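Local atomic coordinates of 4-oxalocrotonate decarboxylase NahK (Pseudomonas putida, PDB entry 5D2F), a protein that catalyses the metal-assisted decarboxylation of (3E)-2-oxohex-3-enedioate to 2-oxopent-4-enoate and carbon dioxide, a step in naphthalene degradation. Residues A[21-26]-A[53-58]; A[153-158]-A[191-196]; A[200-205]-A[225-230]. The protein carries 1 engineered substitution. All blocks are in the same frame, centred on the assembly; numbering follows the deposited sequence.

Contact 1 of 3, residues A[21-26]-A[53-58]; sequences NRTLTR and FPEMTF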
# COMPACT_ATOMS: atom_id res chain seq x y z
N ASN A 21 9.41 -0.77 23.69
CA ASN A 21 9.82 -0.33 22.36
C ASN A 21 8.89 0.78 21.84
O ASN A 21 8.68 0.92 20.63
CB ASN A 21 9.87 -1.50 21.37
CG ASN A 21 8.53 -2.20 21.22
OD1 ASN A 21 7.62 -2.00 22.02
ND2 ASN A 21 8.41 -3.03 20.18
N ARG A 22 8.34 1.55 22.77
CA ARG A 22 7.51 2.70 22.43
C ARG A 22 8.02 3.90 23.19
O ARG A 22 8.41 3.78 24.35
CB ARG A 22 6.06 2.46 22.83
CG ARG A 22 5.30 1.54 21.90
CD ARG A 22 3.96 1.13 22.50
NE ARG A 22 3.14 0.45 21.51
CZ ARG A 22 3.27 -0.82 21.16
NH1 ARG A 22 4.19 -1.58 21.75
NH2 ARG A 22 2.48 -1.35 20.24
N THR A 23 7.99 5.07 22.55
CA THR A 23 8.47 6.29 23.17
C THR A 23 7.37 7.33 23.25
O THR A 23 7.49 8.31 23.99
CB THR A 23 9.64 6.88 22.40
OG1 THR A 23 9.20 7.27 21.10
CG2 THR A 23 10.74 5.85 22.28
N LEU A 24 6.31 7.14 22.47
CA LEU A 24 5.21 8.09 22.51
C LEU A 24 4.33 7.85 23.73
O LEU A 24 4.10 6.72 24.14
CB LEU A 24 4.35 8.01 21.24
CG LEU A 24 4.97 8.39 19.90
CD1 LEU A 24 3.99 8.16 18.76
CD2 LEU A 24 5.40 9.85 19.92
N THR A 25 3.85 8.93 24.32
CA THR A 25 2.77 8.81 25.28
C THR A 25 1.50 8.51 24.49
O THR A 25 1.45 8.79 23.30
CB THR A 25 2.58 10.11 26.04
OG1 THR A 25 2.15 11.13 25.13
CG2 THR A 25 3.89 10.54 26.69
N ARG A 26 0.49 7.95 25.14
CA ARG A 26 -0.76 7.65 24.45
C ARG A 26 -1.40 8.92 23.91
O ARG A 26 -2.00 8.93 22.82
CB ARG A 26 -1.74 6.93 25.37
CG ARG A 26 -3.06 6.54 24.70
CD ARG A 26 -2.84 5.67 23.47
NE ARG A 26 -4.10 5.26 22.85
CZ ARG A 26 -4.20 4.60 21.70
NH1 ARG A 26 -3.10 4.26 21.03
NH2 ARG A 26 -5.39 4.27 21.22
N PHE A 53 9.23 14.13 16.78
CA PHE A 53 9.32 13.01 17.71
C PHE A 53 10.37 12.03 17.21
O PHE A 53 10.03 10.93 16.76
CB PHE A 53 7.96 12.31 17.82
CG PHE A 53 6.86 13.19 18.35
CD1 PHE A 53 6.10 13.98 17.49
CD2 PHE A 53 6.60 13.25 19.71
CE1 PHE A 53 5.10 14.79 17.97
CE2 PHE A 53 5.58 14.06 20.20
CZ PHE A 53 4.84 14.83 19.32
N PRO A 54 11.66 12.41 17.28
CA PRO A 54 12.72 11.60 16.67
C PRO A 54 12.87 10.21 17.29
O PRO A 54 13.39 9.31 16.62
CB PRO A 54 13.99 12.43 16.90
CG PRO A 54 13.65 13.36 18.00
CD PRO A 54 12.19 13.65 17.85
N GLU A 55 12.41 10.03 18.53
CA GLU A 55 12.55 8.74 19.20
C GLU A 55 11.52 7.72 18.74
O GLU A 55 11.58 6.57 19.16
CB GLU A 55 12.40 8.89 20.72
CG GLU A 55 13.39 9.83 21.40
CD GLU A 55 13.22 9.81 22.92
OE1 GLU A 55 12.33 9.08 23.41
OE2 GLU A 55 13.96 10.53 23.62
N MET A 56 10.56 8.16 17.93
CA MET A 56 9.47 7.28 17.52
C MET A 56 9.99 5.97 16.97
O MET A 56 10.93 5.96 16.17
CB MET A 56 8.61 7.95 16.44
CG MET A 56 7.50 8.79 17.00
SD MET A 56 6.50 9.47 15.67
CE MET A 56 5.92 7.98 14.88
N THR A 57 9.40 4.88 17.43
CA THR A 57 9.76 3.55 16.96
C THR A 57 8.74 3.11 15.93
O THR A 57 7.73 3.79 15.72
CB THR A 57 9.74 2.54 18.11
OG1 THR A 57 8.41 2.46 18.65
CG2 THR A 57 10.71 2.97 19.22
N PHE A 58 8.99 1.97 15.29
CA PHE A 58 7.98 1.45 14.36
C PHE A 58 6.71 1.12 15.12
O PHE A 58 5.61 1.32 14.61
CB PHE A 58 8.51 0.24 13.58
CG PHE A 58 9.28 0.60 12.34
CD1 PHE A 58 8.61 1.02 11.19
CD2 PHE A 58 10.66 0.53 12.32
CE1 PHE A 58 9.31 1.37 10.05
CE2 PHE A 58 11.37 0.87 11.18
CZ PHE A 58 10.69 1.29 10.04
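Leu24 reaches across to Phe53 and Met56, and its isobutyl group illustrates how one leucine can join two loops, each leading into a helix. From CB the chain leaves with CG opposite the carbonyl carbon (chi1 -65°), a turn that carries the branch point to the methionine: CG lies 3.9 Å from Met56 CG. The two methyls then divide the work. CD1 rests on the Met56 thioether arm, near CG and SD, whereas CD2 enters the corner between the two partners, 3.7 Å from Met56 CG and 3.6 Å from Phe53 CD2. The leucine and phenylalanine side chains meet at roughly a right angle.

Polar contacts lie nearer the N-terminal end, at Asn21 and Thr23. Thr57 OG1 donates to the carbonyl of Asn21 in a notably short bond, with 2.5 Å between OG1 and Asn21 O and the donor tilted 20° from the carbonyl plane. The same hydroxyl, at the N-cap of helix 58-74, also caps a backbone N further along that helix. Thr23 lays its CG2 methyl 3.3 Å from Glu55 O, while its hydroxyl finds a hydrogen-bond partner in Asp60. The type I turn from Phe53 to Met56, closed by Met56 N to Phe53 O, brings Glu55 and Met56 round to face Thr23 and Leu24.

The contact sits at the surface, where the start of helix 26-41 meets the start of helix 58-74. Leu24 also packs on Val29 and Leu32 of the first helix and Val64 of the second, and Met56 extends the apolar patch to Ile175 of helix 174-179.

Contact 2 of 3, residues A[153-158]-A[191-196]; sequences IDYVIP and GRMASL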
# COMPACT_ATOMS: atom_id res chain seq x y z
N ILE A 153 -4.48 -18.41 -1.13
CA ILE A 153 -4.84 -17.42 -2.15
C ILE A 153 -6.08 -17.83 -2.93
O ILE A 153 -6.12 -18.91 -3.53
CB ILE A 153 -3.68 -17.20 -3.14
CG1 ILE A 153 -2.44 -16.70 -2.40
CG2 ILE A 153 -4.10 -16.21 -4.22
CD1 ILE A 153 -2.68 -15.50 -1.48
N ASP A 154 -7.09 -16.97 -2.93
CA ASP A 154 -8.32 -17.22 -3.69
C ASP A 154 -8.05 -16.85 -5.14
O ASP A 154 -8.17 -17.69 -6.04
CB ASP A 154 -9.46 -16.38 -3.14
CG ASP A 154 -10.82 -16.83 -3.63
OD1 ASP A 154 -10.87 -17.67 -4.56
OD2 ASP A 154 -11.83 -16.33 -3.09
N TYR A 155 -7.67 -15.60 -5.37
CA TYR A 155 -7.37 -15.13 -6.71
C TYR A 155 -6.48 -13.89 -6.66
O TYR A 155 -6.27 -13.32 -5.59
CB TYR A 155 -8.64 -14.81 -7.49
CG TYR A 155 -9.55 -13.81 -6.81
CD1 TYR A 155 -9.39 -12.44 -6.99
CD2 TYR A 155 -10.59 -14.25 -6.00
CE1 TYR A 155 -10.23 -11.54 -6.38
CE2 TYR A 155 -11.43 -13.35 -5.38
CZ TYR A 155 -11.25 -12.01 -5.57
OH TYR A 155 -12.09 -11.12 -4.95
N VAL A 156 -5.95 -13.51 -7.81
CA VAL A 156 -5.17 -12.28 -7.90
C VAL A 156 -5.90 -11.27 -8.76
O VAL A 156 -6.74 -11.62 -9.59
CB VAL A 156 -3.75 -12.51 -8.43
CG1 VAL A 156 -3.06 -13.57 -7.60
CG2 VAL A 156 -3.79 -12.91 -9.91
N ILE A 157 -5.62 -9.99 -8.55
CA ILE A 157 -6.30 -8.97 -9.32
C ILE A 157 -5.38 -7.78 -9.52
O ILE A 157 -4.80 -7.27 -8.55
CB ILE A 157 -7.67 -8.58 -8.70
CG1 ILE A 157 -8.35 -7.46 -9.51
CG2 ILE A 157 -7.53 -8.20 -7.25
CD1 ILE A 157 -9.84 -7.34 -9.25
N PRO A 158 -5.19 -7.37 -10.78
CA PRO A 158 -4.33 -6.22 -11.04
C PRO A 158 -4.86 -5.02 -10.30
O PRO A 158 -6.08 -4.81 -10.28
CB PRO A 158 -4.50 -6.00 -12.54
CG PRO A 158 -4.82 -7.36 -13.07
CD PRO A 158 -5.69 -7.98 -12.03
N GLY A 191 -8.39 -4.84 -14.69
CA GLY A 191 -7.90 -5.95 -15.47
C GLY A 191 -8.83 -7.13 -15.23
O GLY A 191 -10.03 -6.94 -15.02
N ARG A 192 -8.27 -8.33 -15.23
CA ARG A 192 -9.08 -9.51 -14.99
C ARG A 192 -8.50 -10.31 -13.84
O ARG A 192 -7.29 -10.40 -13.68
CB ARG A 192 -9.17 -10.36 -16.27
CG ARG A 192 -9.88 -9.64 -17.42
CD ARG A 192 -9.99 -10.51 -18.66
NE ARG A 192 -8.68 -10.88 -19.18
CZ ARG A 192 -7.96 -10.13 -20.01
NH1 ARG A 192 -8.43 -8.96 -20.43
NH2 ARG A 192 -6.77 -10.56 -20.43
N MET A 193 -9.39 -10.86 -13.01
CA MET A 193 -8.96 -11.73 -11.92
C MET A 193 -8.45 -13.04 -12.49
O MET A 193 -8.81 -13.43 -13.61
CB MET A 193 -10.13 -12.03 -10.98
CG MET A 193 -10.59 -10.83 -10.19
SD MET A 193 -12.20 -11.19 -9.46
CE MET A 193 -12.43 -9.73 -8.45
N ALA A 194 -7.60 -13.72 -11.73
CA ALA A 194 -7.09 -15.01 -12.14
C ALA A 194 -6.73 -15.81 -10.91
O ALA A 194 -6.40 -15.24 -9.87
CB ALA A 194 -5.88 -14.84 -13.03
N SER A 195 -6.81 -17.13 -11.03
CA SER A 195 -6.31 -18.00 -9.98
C SER A 195 -4.79 -18.09 -10.11
O SER A 195 -4.23 -17.74 -11.15
CB SER A 195 -6.93 -19.39 -10.11
OG SER A 195 -6.39 -20.07 -11.22
N LEU A 196 -4.12 -18.56 -9.05
CA LEU A 196 -2.68 -18.74 -9.09
C LEU A 196 -2.24 -19.69 -10.19
O LEU A 196 -1.19 -19.49 -10.79
CB LEU A 196 -2.16 -19.26 -7.76
CG LEU A 196 -1.98 -18.24 -6.64
CD1 LEU A 196 -1.35 -18.92 -5.44
CD2 LEU A 196 -1.13 -17.09 -7.13
O HOH W 1 -5.79 -19.33 -6.64
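The Tyr155 ring carries the Met193 thioether over one face, a Met-aromatic contact with SD 4.1 Å from the ring centroid and 28° off the normal. The Met193 chain runs extended beyond CG (chi2 166°), which takes its methyl on toward the phenol end, CE standing 3.5 Å from Tyr155 CE1 and also touching Ile157 CD1. The backbone motif is a single antiparallel bridge: the loop 191-196 runs beside strand 153-163, and Val156 with Ala194 forms a hydrogen-bonded pair. Val156 N to Ala194 O is short and nearly straight (2.7 Å, 170°), and the return bond from Ala194 N to Val156 O is more bent. Along the strand's other edge, Asp154 and Tyr155 both face Val134, making a classic beta bulge against strand 126-135.

With an alanine at Tyr155, the Met193 sulfur is likely to lose its aromatic partner and the thioether to be less firmly held, with Ile157 still at its flank. Away from the ring, Leu196 reaches over to Ile153 and crosses it at about a right angle, with CD1 3.7 Å from Ile153 CB, while its other methyl meets Val156 CG1. Where loop and strand diverge, past Ser195, one water bridges the gap, donating to Asp154 O and accepting from Leu196 N, each at 3.0 Å.

Contact 3 of 3, residues A[200-205]-A[225-230]; sequences DLRTLG and GHPLSS. With EDO (1,2-ethanediol), chain C.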
# COMPACT_ATOMS: atom_id res chain seq x y z
N ASP A 200 1.80 -16.82 -13.66
CA ASP A 200 3.07 -16.89 -12.97
C ASP A 200 3.39 -15.50 -12.43
O ASP A 200 3.80 -14.62 -13.19
CB ASP A 200 4.19 -17.34 -13.90
CG ASP A 200 5.53 -17.42 -13.18
OD1 ASP A 200 5.59 -18.00 -12.08
OD2 ASP A 200 6.52 -16.87 -13.71
N LEU A 201 3.21 -15.32 -11.13
CA LEU A 201 3.36 -13.98 -10.54
C LEU A 201 4.76 -13.40 -10.70
O LEU A 201 4.90 -12.21 -10.94
CB LEU A 201 2.94 -13.98 -9.08
CG LEU A 201 1.44 -14.21 -8.86
CD1 LEU A 201 1.12 -14.17 -7.38
CD2 LEU A 201 0.65 -13.16 -9.59
N ARG A 202 5.80 -14.22 -10.59
CA ARG A 202 7.16 -13.69 -10.71
C ARG A 202 7.48 -13.10 -12.09
O ARG A 202 8.21 -12.11 -12.21
CB ARG A 202 8.18 -14.75 -10.33
CG ARG A 202 8.05 -15.22 -8.90
CD ARG A 202 8.97 -16.38 -8.64
NE ARG A 202 10.32 -16.07 -9.11
CZ ARG A 202 11.13 -16.95 -9.68
NH1 ARG A 202 10.74 -18.21 -9.85
NH2 ARG A 202 12.34 -16.57 -10.08
N THR A 203 6.96 -13.72 -13.13
CA THR A 203 7.25 -13.26 -14.48
C THR A 203 6.07 -12.50 -15.07
O THR A 203 6.03 -12.25 -16.27
CB THR A 203 7.62 -14.41 -15.43
OG1 THR A 203 6.49 -15.28 -15.56
CG2 THR A 203 8.82 -15.18 -14.90
N LEU A 204 5.11 -12.15 -14.23
CA LEU A 204 3.97 -11.40 -14.74
C LEU A 204 4.44 -10.00 -15.11
O LEU A 204 4.82 -9.22 -14.24
CB LEU A 204 2.84 -11.33 -13.71
CG LEU A 204 1.47 -11.19 -14.38
CD1 LEU A 204 0.39 -11.88 -13.57
CD2 LEU A 204 1.13 -9.74 -14.60
N GLY A 205 4.42 -9.70 -16.40
CA GLY A 205 4.91 -8.43 -16.90
C GLY A 205 3.88 -7.33 -16.77
O GLY A 205 2.68 -7.53 -17.00
N GLY A 225 11.05 -10.53 -5.01
CA GLY A 225 11.43 -11.73 -5.73
C GLY A 225 10.23 -12.62 -5.97
O GLY A 225 10.27 -13.53 -6.79
N HIS A 226 9.16 -12.37 -5.22
CA HIS A 226 7.93 -13.12 -5.38
C HIS A 226 6.82 -12.39 -4.67
O HIS A 226 6.86 -12.23 -3.44
CB HIS A 226 8.03 -14.52 -4.77
CG HIS A 226 6.96 -15.45 -5.24
ND1 HIS A 226 5.62 -15.10 -5.26
CD2 HIS A 226 7.02 -16.71 -5.72
CE1 HIS A 226 4.91 -16.11 -5.73
NE2 HIS A 226 5.74 -17.10 -6.02
N PRO A 227 5.83 -11.93 -5.43
CA PRO A 227 4.79 -11.09 -4.84
C PRO A 227 4.08 -11.74 -3.65
O PRO A 227 3.71 -11.03 -2.72
CB PRO A 227 3.80 -10.92 -6.00
CG PRO A 227 4.65 -10.98 -7.19
CD PRO A 227 5.70 -12.01 -6.90
N LEU A 228 3.92 -13.06 -3.66
CA LEU A 228 3.19 -13.71 -2.56
C LEU A 228 3.97 -13.71 -1.26
O LEU A 228 3.42 -13.93 -0.19
CB LEU A 228 2.80 -15.14 -2.92
CG LEU A 228 1.81 -15.30 -4.07
CD1 LEU A 228 1.48 -16.76 -4.22
CD2 LEU A 228 0.54 -14.50 -3.81
N SER A 229 5.27 -13.48 -1.36
CA SER A 229 6.08 -13.36 -0.17
C SER A 229 5.63 -12.15 0.63
O SER A 229 5.67 -12.17 1.86
CB SER A 229 7.56 -13.26 -0.53
OG SER A 229 8.30 -12.93 0.62
N SER A 230 5.17 -11.11 -0.06
CA SER A 230 4.64 -9.93 0.61
C SER A 230 3.52 -10.29 1.59
O SER A 230 3.44 -9.73 2.69
CB SER A 230 4.08 -8.94 -0.41
OG SER A 230 3.90 -7.69 0.19
C1 EDO C . 8.23 -20.16 -6.18
O1 EDO C . 8.15 -21.29 -5.30
C2 EDO C . 7.29 -20.33 -7.37
O2 EDO C . 5.98 -19.85 -7.06
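Two torsions bring Arg202 and His226 together: CG of His226 stands opposite its own backbone N (chi1 -164°), swinging the imidazole out beside the turn 201-204, and CG of Arg202 stands opposite its carbonyl carbon (chi1 -62°), which puts it over the ring. Arg202 CG lies over one imidazole face, 4.0 Å from the centroid and displaced toward the rim, a CH-pi contact; Arg202 CD comes 3.5 Å from His226 CD2. The histidine's two nitrogens have separate tasks. ND1 accepts from Leu228 N at 3.1 Å, while NE2 shares a hydrogen bond with O2 of a 1,2-ethanediol, probably from the crystallisation liquor, at 2.9 Å.

The rest of the contact is apolar. Leu201 CB sits 3.9 Å from Pro227 CG, and its CD1 methyl presses on the branch of Leu228, 3.6 Å from Leu228 CG, the two leucines crossing at about a right angle. Ile131 of strand 126-135 packs against both Leu201 and Pro227. The whole is an example of an N-capped helix start: His226 caps the first turn of helix 227-239, Pro227 follows it in the chain, and Leu201 and Arg202 of a type I turn (Leu201 to Leu204) pack against it.

Contact 1 stands apart, a surface meeting of two helix starts about 38 Å (between centres) from contact 2, on the opposite side of the chain's centre. Contacts 2 and 3 are neighbours, their centres about 12 Å apart, both partly buried and both within the part of the chain related to fumarylacetoacetate hydrolase. They are joined by apolar packing: Leu196 of contact 2 packs on Leu201 and Leu228 of contact 3, and Ile153 also touches Leu228. Chemistry follows place. Backbone-to-backbone hydrogen bonds cross only contact 2, where a loop joins a strand, whereas contacts 1 and 3 each combine helix N-capping with leucine packing, through threonine hydroxyls in contact 1 and an imidazole in contact 3.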